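Local coordinates for protein DR2417 (Deinococcus radiodurans, PDB 4XWW) that acts as a metal-dependent ribonuclease that digests RNA from the 5' end, possibly also cuts internally, and probably takes part in rRNA maturation, at residues A[415-418]-A[422-425]; A[206-211]-A[385-390]; A[95-100]-A[117-122]; A[34-37]-A[42-45]. All blocks are in the same frame, centred on the assembly; numbering follows the deposited sequence.

Overall arrangement
From the N terminus, contact 4 comes first, closing the short turn of the hairpin formed by strands 34-39 and 42-46. Contact 3 closes the next loop, joining helix 93-97 to helix 109-122. Contact 2 joins segments 174 residues apart in the chain, across a long excursion that includes the beta-CASP region, and brings helix 384-394 back onto strand 205-209. Contact 1 closes the last, short loop, where the chain passes from helix 406-417 to strand 425-426. The four follow in series, and none nests in or crosses another. Packing links them: Ile34 touches Ile96, Phe37 touches Ile207, and Leu387 touches Leu415, so both sheets of the metallo-beta-lactamase core and their covering helices are tied together.

Contact 1: A[415-418]-A[422-425]; sequences LAQT and PPKR
The carboxamide of Gln417 lies with one face over CB of Pro422, its OE1 3.9 Å and its NE2 4.0 Å from that carbon. The two side chains cross at about a right angle. Gln417 reaches this place by folding back: its CG sits beside the backbone N, and a bend at chi2 (-55°) brings the amide round over the proline although the CB itself points away. On the helix side the same proline meets backbone carbonyls, with Pro422 CB 3.7 Å from Ala416 O and Pro422 CG 3.9 Å from Gln417 O. Deeper in, the methyl of Ala416 rests against CD of Pro423 at 3.9 Å, and Phe399 of strand 398-402 touches both of these residues. The helix end has its own fastening, since Leu415 O accepts from Thr418 N and, on a lone pair in the carbonyl plane, from Thr418 OG1 at 2.8 Å. The two prolines are extended in polyproline II geometry and lead from helix 406-417 into strand 425-426. Lacking N-H groups, they offer the helix terminus only C-H surface at the places of closest approach, and no hydrogen bond joins the segments. The two segments therefore meet through van der Waals packing alone.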
loop_
_atom_site.group_PDB
_atom_site.type_symbol
_atom_site.label_atom_id
_atom_site.label_comp_id
_atom_site.label_asym_id
_atom_site.label_seq_id
_atom_site.Cartn_x
_atom_site.Cartn_y
_atom_site.Cartn_z
ATOM N N LEU A 415 -0.155 -10.376 25.294
ATOM C CA LEU A 415 0.894 -11.381 25.468
ATOM C C LEU A 415 1.362 -11.418 26.933
ATOM O O LEU A 415 1.532 -12.481 27.529
ATOM C CB LEU A 415 2.080 -11.089 24.547
ATOM C CG LEU A 415 3.264 -12.045 24.670
ATOM C CD1 LEU A 415 2.866 -13.459 24.273
ATOM C CD2 LEU A 415 4.424 -11.557 23.797
ATOM N N ALA A 416 1.548 -10.243 27.517
ATOM C CA ALA A 416 2.022 -10.157 28.889
ATOM C C ALA A 416 1.043 -10.841 29.851
ATOM O O ALA A 416 1.451 -11.484 30.811
ATOM C CB ALA A 416 2.244 -8.696 29.285
ATOM N N GLN A 417 -0.247 -10.737 29.555
ATOM C CA GLN A 417 -1.280 -11.308 30.419
ATOM C C GLN A 417 -1.292 -12.835 30.439
ATOM O O GLN A 417 -1.876 -13.429 31.347
ATOM C CB GLN A 417 -2.658 -10.787 30.002
ATOM C CG GLN A 417 -2.907 -9.340 30.375
ATOM C CD GLN A 417 -2.700 -9.100 31.854
ATOM O OE1 GLN A 417 -3.202 -9.849 32.692
ATOM N NE2 GLN A 417 -1.945 -8.065 32.185
ATOM N N THR A 418 -0.646 -13.463 29.458
ATOM C CA THR A 418 -0.667 -14.928 29.321
ATOM C C THR A 418 0.478 -15.587 30.092
ATOM O O THR A 418 0.495 -16.810 30.250
ATOM C CB THR A 418 -0.580 -15.396 27.831
ATOM O OG1 THR A 418 0.728 -15.137 27.310
ATOM C CG2 THR A 418 -1.660 -14.732 26.939
ATOM N N PRO A 422 2.204 -11.680 35.198
ATOM C CA PRO A 422 1.841 -10.476 34.444
ATOM C C PRO A 422 2.131 -9.229 35.259
ATOM O O PRO A 422 2.143 -9.300 36.491
ATOM C CB PRO A 422 0.330 -10.636 34.221
ATOM C CG PRO A 422 0.055 -12.083 34.465
ATOM C CD PRO A 422 1.032 -12.516 35.494
ATOM N N PRO A 423 2.370 -8.098 34.587
ATOM C CA PRO A 423 2.566 -6.844 35.319
ATOM C C PRO A 423 1.334 -6.491 36.119
ATOM O O PRO A 423 0.227 -6.868 35.728
ATOM C CB PRO A 423 2.794 -5.807 34.215
ATOM C CG PRO A 423 3.110 -6.594 32.989
ATOM C CD PRO A 423 2.402 -7.904 33.131
ATOM N N LYS A 424 1.523 -5.785 37.225
ATOM C CA LYS A 424 0.400 -5.300 38.012
ATOM C C LYS A 424 -0.553 -4.476 37.157
ATOM O O LYS A 424 -1.777 -4.636 37.238
ATOM C CB LYS A 424 0.894 -4.466 39.183
ATOM C CG LYS A 424 -0.247 -3.870 39.986
ATOM C CD LYS A 424 0.204 -3.448 41.355
ATOM C CE LYS A 424 -0.998 -3.011 42.181
ATOM N NZ LYS A 424 -0.620 -2.497 43.518
ATOM N N ARG A 425 0.011 -3.591 36.338
ATOM C CA ARG A 425 -0.792 -2.796 35.418
ATOM C C ARG A 425 -0.012 -2.488 34.142
ATOM O O ARG A 425 1.202 -2.263 34.171
ATOM C CB ARG A 425 -1.264 -1.489 36.077
ATOM C CG ARG A 425 -2.263 -0.710 35.212
ATOM C CD ARG A 425 -3.101 0.295 36.009
ATOM N NE ARG A 425 -2.315 1.003 37.012
ATOM C CZ ARG A 425 -2.414 0.796 38.322
ATOM N NH1 ARG A 425 -3.276 -0.096 38.793
ATOM N NH2 ARG A 425 -1.654 1.483 39.165
#

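Contact 2: A[206-211]-A[385-390]; sequences LISDST and EELATI
Leu206 opens a strand-on-helix contact in the metallo-beta-lactamase core, where helix 384-394 packs on strand 205-209 and runs nearly antiparallel to it, the segment axes at 167° and 9.7 Å apart at closest. Its CD1 meets CG2 of Ile390 at 4.1 Å, the two side chains crossing at about a right angle. At Ser208 the apolar packing gives way to a bridge: with chi1 at -173° the hydroxyl swings toward the helix, where OG lies 2.7 Å from a water that donates to Leu387 O at 3.0 Å. That water thus joins a strand side chain to the helix backbone within a buried contact. Asp209 offers its backbone O to the tip of Leu387, whose CD2 presses against it at 3.2 Å, a tight contact for a methyl and a carbonyl oxygen. The Asp209 carboxylate, of a residue predicted to be the proton donor, is held at both oxygens. OD2 bonds His381 ND1 and Phe176 N, while OD1 accepts from Thr211 N in an Asx turn, the N-H coming from above the carboxylate plane. Thr211, which packs on a uracil of the bound RNA, grips OD1 a second time: its OG1 donates to the syn lone pair at 2.7 Å.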
loop_
_atom_site.group_PDB
_atom_site.type_symbol
_atom_site.label_atom_id
_atom_site.label_comp_id
_atom_site.label_asym_id
_atom_site.label_seq_id
_atom_site.Cartn_x
_atom_site.Cartn_y
_atom_site.Cartn_z
ATOM N N LEU A 206 8.834 -1.637 32.805
ATOM C CA LEU A 206 9.424 -2.116 31.560
ATOM C C LEU A 206 8.840 -1.361 30.353
ATOM O O LEU A 206 7.612 -1.193 30.235
ATOM C CB LEU A 206 9.185 -3.616 31.393
ATOM C CG LEU A 206 9.546 -4.186 30.010
ATOM C CD1 LEU A 206 11.079 -4.202 29.821
ATOM C CD2 LEU A 206 8.971 -5.590 29.844
ATOM N N ILE A 207 9.725 -0.885 29.484
ATOM C CA ILE A 207 9.328 -0.323 28.189
ATOM C C ILE A 207 9.895 -1.234 27.103
ATOM O O ILE A 207 11.118 -1.415 27.006
ATOM C CB ILE A 207 9.845 1.139 28.034
ATOM C CG1 ILE A 207 9.393 2.017 29.211
ATOM C CG2 ILE A 207 9.391 1.751 26.695
ATOM C CD1 ILE A 207 9.988 3.412 29.147
ATOM N N SER A 208 9.028 -1.794 26.244
ATOM C CA SER A 208 9.503 -2.823 25.320
ATOM C C SER A 208 8.942 -2.665 23.915
ATOM O O SER A 208 7.828 -2.173 23.698
ATOM C CB SER A 208 9.179 -4.214 25.880
ATOM O OG SER A 208 9.748 -5.253 25.099
ATOM N N ASP A 209 9.762 -3.110 22.973
ATOM C CA ASP A 209 9.542 -2.975 21.539
ATOM C C ASP A 209 8.381 -3.844 21.057
ATOM O O ASP A 209 8.464 -5.063 21.113
ATOM C CB ASP A 209 10.860 -3.357 20.850
ATOM C CG ASP A 209 10.803 -3.300 19.327
ATOM O OD1 ASP A 209 9.775 -2.892 18.729
ATOM O OD2 ASP A 209 11.849 -3.640 18.731
ATOM N N SER A 210 7.305 -3.224 20.573
ATOM C CA SER A 210 6.105 -3.985 20.214
ATOM C C SER A 210 5.973 -4.286 18.727
ATOM O O SER A 210 4.959 -4.837 18.308
ATOM C CB SER A 210 4.837 -3.238 20.652
ATOM O OG SER A 210 4.929 -2.820 22.009
ATOM N N THR A 211 6.980 -3.918 17.943
ATOM C CA THR A 211 6.886 -3.985 16.481
ATOM C C THR A 211 6.281 -5.287 15.957
ATOM O O THR A 211 5.345 -5.280 15.129
ATOM C CB THR A 211 8.280 -3.817 15.850
ATOM O OG1 THR A 211 8.831 -2.567 16.267
ATOM C CG2 THR A 211 8.172 -3.826 14.336
ATOM N N GLU A 385 7.812 -14.909 21.182
ATOM C CA GLU A 385 8.622 -15.703 22.113
ATOM C C GLU A 385 9.705 -14.837 22.752
ATOM O O GLU A 385 9.973 -14.937 23.966
ATOM C CB GLU A 385 9.252 -16.907 21.400
ATOM C CG GLU A 385 8.306 -18.074 21.263
ATOM C CD GLU A 385 8.945 -19.252 20.559
ATOM O OE1 GLU A 385 10.198 -19.315 20.512
ATOM O OE2 GLU A 385 8.189 -20.104 20.046
ATOM N N GLU A 386 10.307 -13.970 21.940
ATOM C CA GLU A 386 11.371 -13.115 22.441
ATOM C C GLU A 386 10.818 -12.039 23.362
ATOM O O GLU A 386 11.396 -11.766 24.417
ATOM C CB GLU A 386 12.139 -12.501 21.284
ATOM C CG GLU A 386 12.798 -13.545 20.401
ATOM C CD GLU A 386 12.873 -13.078 18.967
ATOM O OE1 GLU A 386 11.887 -13.310 18.227
ATOM O OE2 GLU A 386 13.891 -12.447 18.597
ATOM N N LEU A 387 9.686 -11.458 22.993
ATOM C CA LEU A 387 9.038 -10.484 23.876
ATOM C C LEU A 387 8.675 -11.125 25.221
ATOM O O LEU A 387 8.843 -10.507 26.281
ATOM C CB LEU A 387 7.781 -9.892 23.198
ATOM C CG LEU A 387 8.041 -9.168 21.872
ATOM C CD1 LEU A 387 6.721 -8.679 21.246
ATOM C CD2 LEU A 387 9.029 -8.017 22.129
ATOM N N ALA A 388 8.167 -12.358 25.182
ATOM C CA ALA A 388 7.842 -13.088 26.416
ATOM C C ALA A 388 9.081 -13.335 27.283
ATOM O O ALA A 388 9.036 -13.247 28.516
ATOM C CB ALA A 388 7.174 -14.401 26.085
ATOM N N THR A 389 10.196 -13.641 26.636
ATOM C CA THR A 389 11.432 -13.881 27.353
ATOM C C THR A 389 11.810 -12.648 28.184
ATOM O O THR A 389 12.136 -12.751 29.373
ATOM C CB THR A 389 12.572 -14.241 26.390
ATOM O OG1 THR A 389 12.385 -15.582 25.925
ATOM C CG2 THR A 389 13.932 -14.154 27.096
ATOM N N ILE A 390 11.715 -11.474 27.571
ATOM C CA ILE A 390 12.018 -10.241 28.284
ATOM C C ILE A 390 11.043 -9.976 29.437
ATOM O O ILE A 390 11.457 -9.630 30.558
ATOM C CB ILE A 390 12.023 -9.046 27.334
ATOM C CG1 ILE A 390 13.073 -9.270 26.229
ATOM C CG2 ILE A 390 12.252 -7.729 28.142
ATOM C CD1 ILE A 390 14.476 -9.570 26.770
HETATM O O HOH W 1 8.629 -7.497 26.023
#

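Contact 3: A[95-100]-A[117-122]; sequences YIFARL and EKLSEF
Tyr95 and Phe122 form a T-shaped (edge-to-face) aromatic pair between two helices of the metallo-beta-lactamase domain, 93-97 and 109-122, the first following closely on the zinc ligands His84, His86, Asp88 and His89. Phe122 supplies the edge: its CE2 comes over one face of the Tyr95 ring, while CZ lies out toward the phenol oxygen, with the planes at 74° and the centroids 5.2 Å apart. The Tyr95 ring projects from the side of its helix with CG anti to the carbonyl carbon (chi1 -53°), which carries the phenol end across to the neighbouring helix. Phe122 stands in a less usual setting, its chi1 of -91° well off a staggered value. It sits near the end of its helix, where its N-H makes weak bonds to both Lys118 O and Leu119 O, and Pro94 packs against its side chain as well. A second, buried pair lies alongside. Leu119 sends CD2 to the edge of the Phe97 ring, near the ring plane, 4.3 Å from Phe97 CD2. Phe97 also makes an edge-to-face pair with Trp80 of strand 77-82, which ties the helix contact to the sheet beneath. In the Tyr95-Phe122 pair the phenol oxygen also takes part: Tyr95 CZ is 3.7 Å from Phe122 CZ, and Tyr95 OH lies 3.4 Å from that same CZ, near the plane of the Phe122 ring.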
loop_
_atom_site.group_PDB
_atom_site.type_symbol
_atom_site.label_atom_id
_atom_site.label_comp_id
_atom_site.label_asym_id
_atom_site.label_seq_id
_atom_site.Cartn_x
_atom_site.Cartn_y
_atom_site.Cartn_z
ATOM N N TYR A 95 17.096 18.812 13.509
ATOM C CA TYR A 95 15.994 19.743 13.727
ATOM C C TYR A 95 15.791 20.069 15.205
ATOM O O TYR A 95 15.577 21.225 15.569
ATOM C CB TYR A 95 14.714 19.167 13.120
ATOM C CG TYR A 95 14.910 18.770 11.674
ATOM C CD1 TYR A 95 15.356 17.494 11.338
ATOM C CD2 TYR A 95 14.692 19.683 10.645
ATOM C CE1 TYR A 95 15.551 17.133 10.014
ATOM C CE2 TYR A 95 14.889 19.328 9.321
ATOM C CZ TYR A 95 15.317 18.052 9.012
ATOM O OH TYR A 95 15.511 17.689 7.699
ATOM N N ILE A 96 15.885 19.050 16.051
ATOM C CA ILE A 96 15.714 19.211 17.493
ATOM C C ILE A 96 16.917 19.932 18.140
ATOM O O ILE A 96 16.732 20.923 18.863
ATOM C CB ILE A 96 15.475 17.825 18.173
ATOM C CG1 ILE A 96 14.184 17.175 17.644
ATOM C CG2 ILE A 96 15.483 17.967 19.712
ATOM C CD1 ILE A 96 14.065 15.690 17.911
ATOM N N PHE A 97 18.139 19.460 17.886
ATOM C CA PHE A 97 19.315 20.048 18.549
ATOM C C PHE A 97 19.514 21.523 18.175
ATOM O O PHE A 97 20.022 22.297 18.978
ATOM C CB PHE A 97 20.603 19.271 18.226
ATOM C CG PHE A 97 20.722 17.933 18.923
ATOM C CD1 PHE A 97 19.916 17.609 20.006
ATOM C CD2 PHE A 97 21.665 17.007 18.497
ATOM C CE1 PHE A 97 20.036 16.376 20.644
ATOM C CE2 PHE A 97 21.792 15.766 19.126
ATOM C CZ PHE A 97 20.978 15.454 20.209
ATOM N N ALA A 98 19.113 21.918 16.967
ATOM C CA ALA A 98 19.300 23.309 16.535
ATOM C C ALA A 98 18.477 24.287 17.372
ATOM O O ALA A 98 18.817 25.470 17.467
ATOM C CB ALA A 98 18.955 23.464 15.060
ATOM N N ARG A 99 17.412 23.792 17.994
ATOM C CA ARG A 99 16.498 24.661 18.726
ATOM C C ARG A 99 16.672 24.598 20.250
ATOM O O ARG A 99 15.967 25.288 20.984
ATOM C CB ARG A 99 15.055 24.316 18.351
ATOM C CG ARG A 99 14.773 24.418 16.856
ATOM C CD ARG A 99 13.283 24.551 16.590
ATOM N NE ARG A 99 12.739 25.739 17.245
ATOM C CZ ARG A 99 11.442 26.010 17.360
ATOM N NH1 ARG A 99 10.539 25.175 16.863
ATOM N NH2 ARG A 99 11.050 27.116 17.979
ATOM N N LEU A 100 17.617 23.787 20.723
ATOM C CA LEU A 100 17.811 23.588 22.163
ATOM C C LEU A 100 19.248 23.857 22.632
ATOM O O LEU A 100 20.176 23.901 21.829
ATOM C CB LEU A 100 17.391 22.156 22.534
ATOM C CG LEU A 100 15.890 21.841 22.410
ATOM C CD1 LEU A 100 15.642 20.344 22.556
ATOM C CD2 LEU A 100 15.062 22.621 23.431
ATOM N N GLU A 117 27.971 12.749 11.356
ATOM C CA GLU A 117 27.908 13.035 9.928
ATOM C C GLU A 117 26.636 13.807 9.576
ATOM O O GLU A 117 26.653 14.731 8.758
ATOM C CB GLU A 117 27.976 11.740 9.125
ATOM C CG GLU A 117 28.340 11.949 7.678
ATOM C CD GLU A 117 27.815 10.848 6.788
ATOM O OE1 GLU A 117 27.541 11.132 5.601
ATOM O OE2 GLU A 117 27.671 9.704 7.276
ATOM N N LYS A 118 25.537 13.411 10.202
ATOM C CA LYS A 118 24.245 14.059 10.019
ATOM C C LYS A 118 24.323 15.524 10.425
ATOM O O LYS A 118 23.898 16.406 9.681
ATOM C CB LYS A 118 23.184 13.314 10.837
ATOM C CG LYS A 118 21.734 13.614 10.495
ATOM C CD LYS A 118 20.784 12.668 11.242
ATOM C CE LYS A 118 20.636 11.323 10.529
ATOM N NZ LYS A 118 19.762 11.429 9.322
ATOM N N LEU A 119 24.888 15.782 11.603
ATOM C CA LEU A 119 25.024 17.143 12.093
ATOM C C LEU A 119 25.944 17.955 11.193
ATOM O O LEU A 119 25.715 19.139 10.970
ATOM C CB LEU A 119 25.539 17.144 13.541
ATOM C CG LEU A 119 24.597 16.425 14.506
ATOM C CD1 LEU A 119 25.196 16.343 15.905
ATOM C CD2 LEU A 119 23.245 17.110 14.541
ATOM N N SER A 120 26.980 17.308 10.668
ATOM C CA SER A 120 27.902 17.969 9.756
ATOM C C SER A 120 27.188 18.482 8.503
ATOM O O SER A 120 27.378 19.636 8.111
ATOM C CB SER A 120 29.032 17.018 9.363
ATOM O OG SER A 120 29.928 17.646 8.470
ATOM N N GLU A 121 26.371 17.627 7.889
ATOM C CA GLU A 121 25.587 17.998 6.705
ATOM C C GLU A 121 24.752 19.243 6.965
ATOM O O GLU A 121 24.513 20.047 6.060
ATOM C CB GLU A 121 24.655 16.859 6.275
ATOM C CG GLU A 121 25.333 15.532 5.980
ATOM C CD GLU A 121 25.820 15.413 4.548
ATOM O OE1 GLU A 121 25.429 16.250 3.708
ATOM O OE2 GLU A 121 26.594 14.475 4.264
ATOM N N PHE A 122 24.309 19.391 8.208
ATOM C CA PHE A 122 23.442 20.497 8.583
ATOM C C PHE A 122 24.201 21.705 9.083
ATOM O O PHE A 122 23.605 22.749 9.315
ATOM C CB PHE A 122 22.439 20.050 9.641
ATOM C CG PHE A 122 21.155 19.550 9.063
ATOM C CD1 PHE A 122 21.131 18.383 8.322
ATOM C CD2 PHE A 122 19.977 20.250 9.248
ATOM C CE1 PHE A 122 19.951 17.913 7.773
ATOM C CE2 PHE A 122 18.795 19.791 8.710
ATOM C CZ PHE A 122 18.781 18.618 7.970
#

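Contact 4: A[34-37]-A[42-45]; sequences ITVF and EIVV
Ile34 and Val45 meet obliquely on one face of a beta hairpin, Ile34 CG1 lying 3.7 Å from Val45 CG1. Both of these branches are set anti to their backbone N; for Ile34 (chi1 173°) this turns the ethyl arm across to the valine of the partner strand and puts CG2 in the crowded position between N and the carbonyl carbon. On the same face Val36 spreads its two methyls between neighbours: CG1 reaches Ile43 CG2 at 3.8 Å, and CG2 faces Val45 CG1 at 4.3 Å. Phe37 and Val44 point to the opposite face; the phenyl ring turns an edge to the backbone Val44 O. Their backbones make the hydrogen-bonded pair, Phe37 N to Val44 O at 2.9 Å and Val44 N to Phe37 O at 3.0 Å, whereas Val36 and Val45 form the adjoining non-hydrogen-bonded pair. Between strands 19-23 and 77-82 this hairpin fills the middle of one sheet of the alpha-beta-beta-alpha sandwich. Helix 68-72 covers the aliphatic face, with Leu70 against Ile34 and Val36 and Tyr69 against Val36 and Ile43, while Phe37 and Val44 pack on Phe144 of strand 144-150 in the other sheet.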
loop_
_atom_site.group_PDB
_atom_site.type_symbol
_atom_site.label_atom_id
_atom_site.label_comp_id
_atom_site.label_asym_id
_atom_site.label_seq_id
_atom_site.Cartn_x
_atom_site.Cartn_y
_atom_site.Cartn_z
ATOM N N ILE A 34 10.956 9.426 20.503
ATOM C CA ILE A 34 11.551 10.371 21.428
ATOM C C ILE A 34 10.768 10.318 22.741
ATOM O O ILE A 34 9.542 10.497 22.774
ATOM C CB ILE A 34 11.603 11.820 20.868
ATOM C CG1 ILE A 34 12.072 12.786 21.968
ATOM C CG2 ILE A 34 10.244 12.247 20.267
ATOM C CD1 ILE A 34 12.496 14.166 21.463
ATOM N N THR A 35 11.495 10.048 23.821
ATOM C CA THR A 35 10.887 9.856 25.129
ATOM C C THR A 35 11.573 10.739 26.164
ATOM O O THR A 35 12.811 10.771 26.273
ATOM C CB THR A 35 10.966 8.386 25.566
ATOM O OG1 THR A 35 10.431 7.561 24.527
ATOM C CG2 THR A 35 10.176 8.159 26.849
ATOM N N VAL A 36 10.743 11.447 26.919
ATOM C CA VAL A 36 11.194 12.351 27.958
ATOM C C VAL A 36 10.969 11.694 29.308
ATOM O O VAL A 36 9.908 11.125 29.562
ATOM C CB VAL A 36 10.442 13.703 27.872
ATOM C CG1 VAL A 36 10.724 14.565 29.071
ATOM C CG2 VAL A 36 10.819 14.422 26.582
ATOM N N PHE A 37 11.995 11.753 30.157
ATOM C CA PHE A 37 11.884 11.387 31.566
ATOM C C PHE A 37 12.062 12.624 32.423
ATOM O O PHE A 37 13.037 13.355 32.263
ATOM C CB PHE A 37 12.922 10.328 31.945
ATOM C CG PHE A 37 12.707 9.011 31.255
ATOM C CD1 PHE A 37 11.852 8.066 31.797
ATOM C CD2 PHE A 37 13.343 8.727 30.054
ATOM C CE1 PHE A 37 11.634 6.849 31.148
ATOM C CE2 PHE A 37 13.135 7.513 29.411
ATOM C CZ PHE A 37 12.283 6.576 29.965
ATOM N N GLU A 42 14.583 18.080 36.640
ATOM C CA GLU A 42 15.574 17.471 35.766
ATOM C C GLU A 42 14.900 16.648 34.683
ATOM O O GLU A 42 13.935 15.926 34.935
ATOM C CB GLU A 42 16.551 16.598 36.564
ATOM C CG GLU A 42 17.393 17.389 37.571
ATOM C CD GLU A 42 18.384 16.510 38.327
ATOM O OE1 GLU A 42 18.256 15.268 38.265
ATOM O OE2 GLU A 42 19.292 17.065 38.990
ATOM N N ILE A 43 15.434 16.755 33.473
ATOM C CA ILE A 43 14.938 15.970 32.361
ATOM C C ILE A 43 16.061 15.228 31.654
ATOM O O ILE A 43 17.116 15.789 31.398
ATOM C CB ILE A 43 14.190 16.863 31.343
ATOM C CG1 ILE A 43 12.814 17.233 31.905
ATOM C CG2 ILE A 43 14.073 16.161 29.993
ATOM C CD1 ILE A 43 12.086 18.332 31.122
ATOM N N VAL A 44 15.816 13.961 31.338
ATOM C CA VAL A 44 16.656 13.210 30.416
ATOM C C VAL A 44 15.803 12.869 29.203
ATOM O O VAL A 44 14.651 12.464 29.358
ATOM C CB VAL A 44 17.202 11.928 31.061
ATOM C CG1 VAL A 44 18.130 11.193 30.094
ATOM C CG2 VAL A 44 17.937 12.266 32.362
ATOM N N VAL A 45 16.351 13.041 28.004
ATOM C CA VAL A 45 15.607 12.698 26.776
ATOM C C VAL A 45 16.247 11.486 26.110
ATOM O O VAL A 45 17.467 11.327 26.139
ATOM C CB VAL A 45 15.574 13.880 25.777
ATOM C CG1 VAL A 45 14.567 13.599 24.621
ATOM C CG2 VAL A 45 15.195 15.176 26.482
#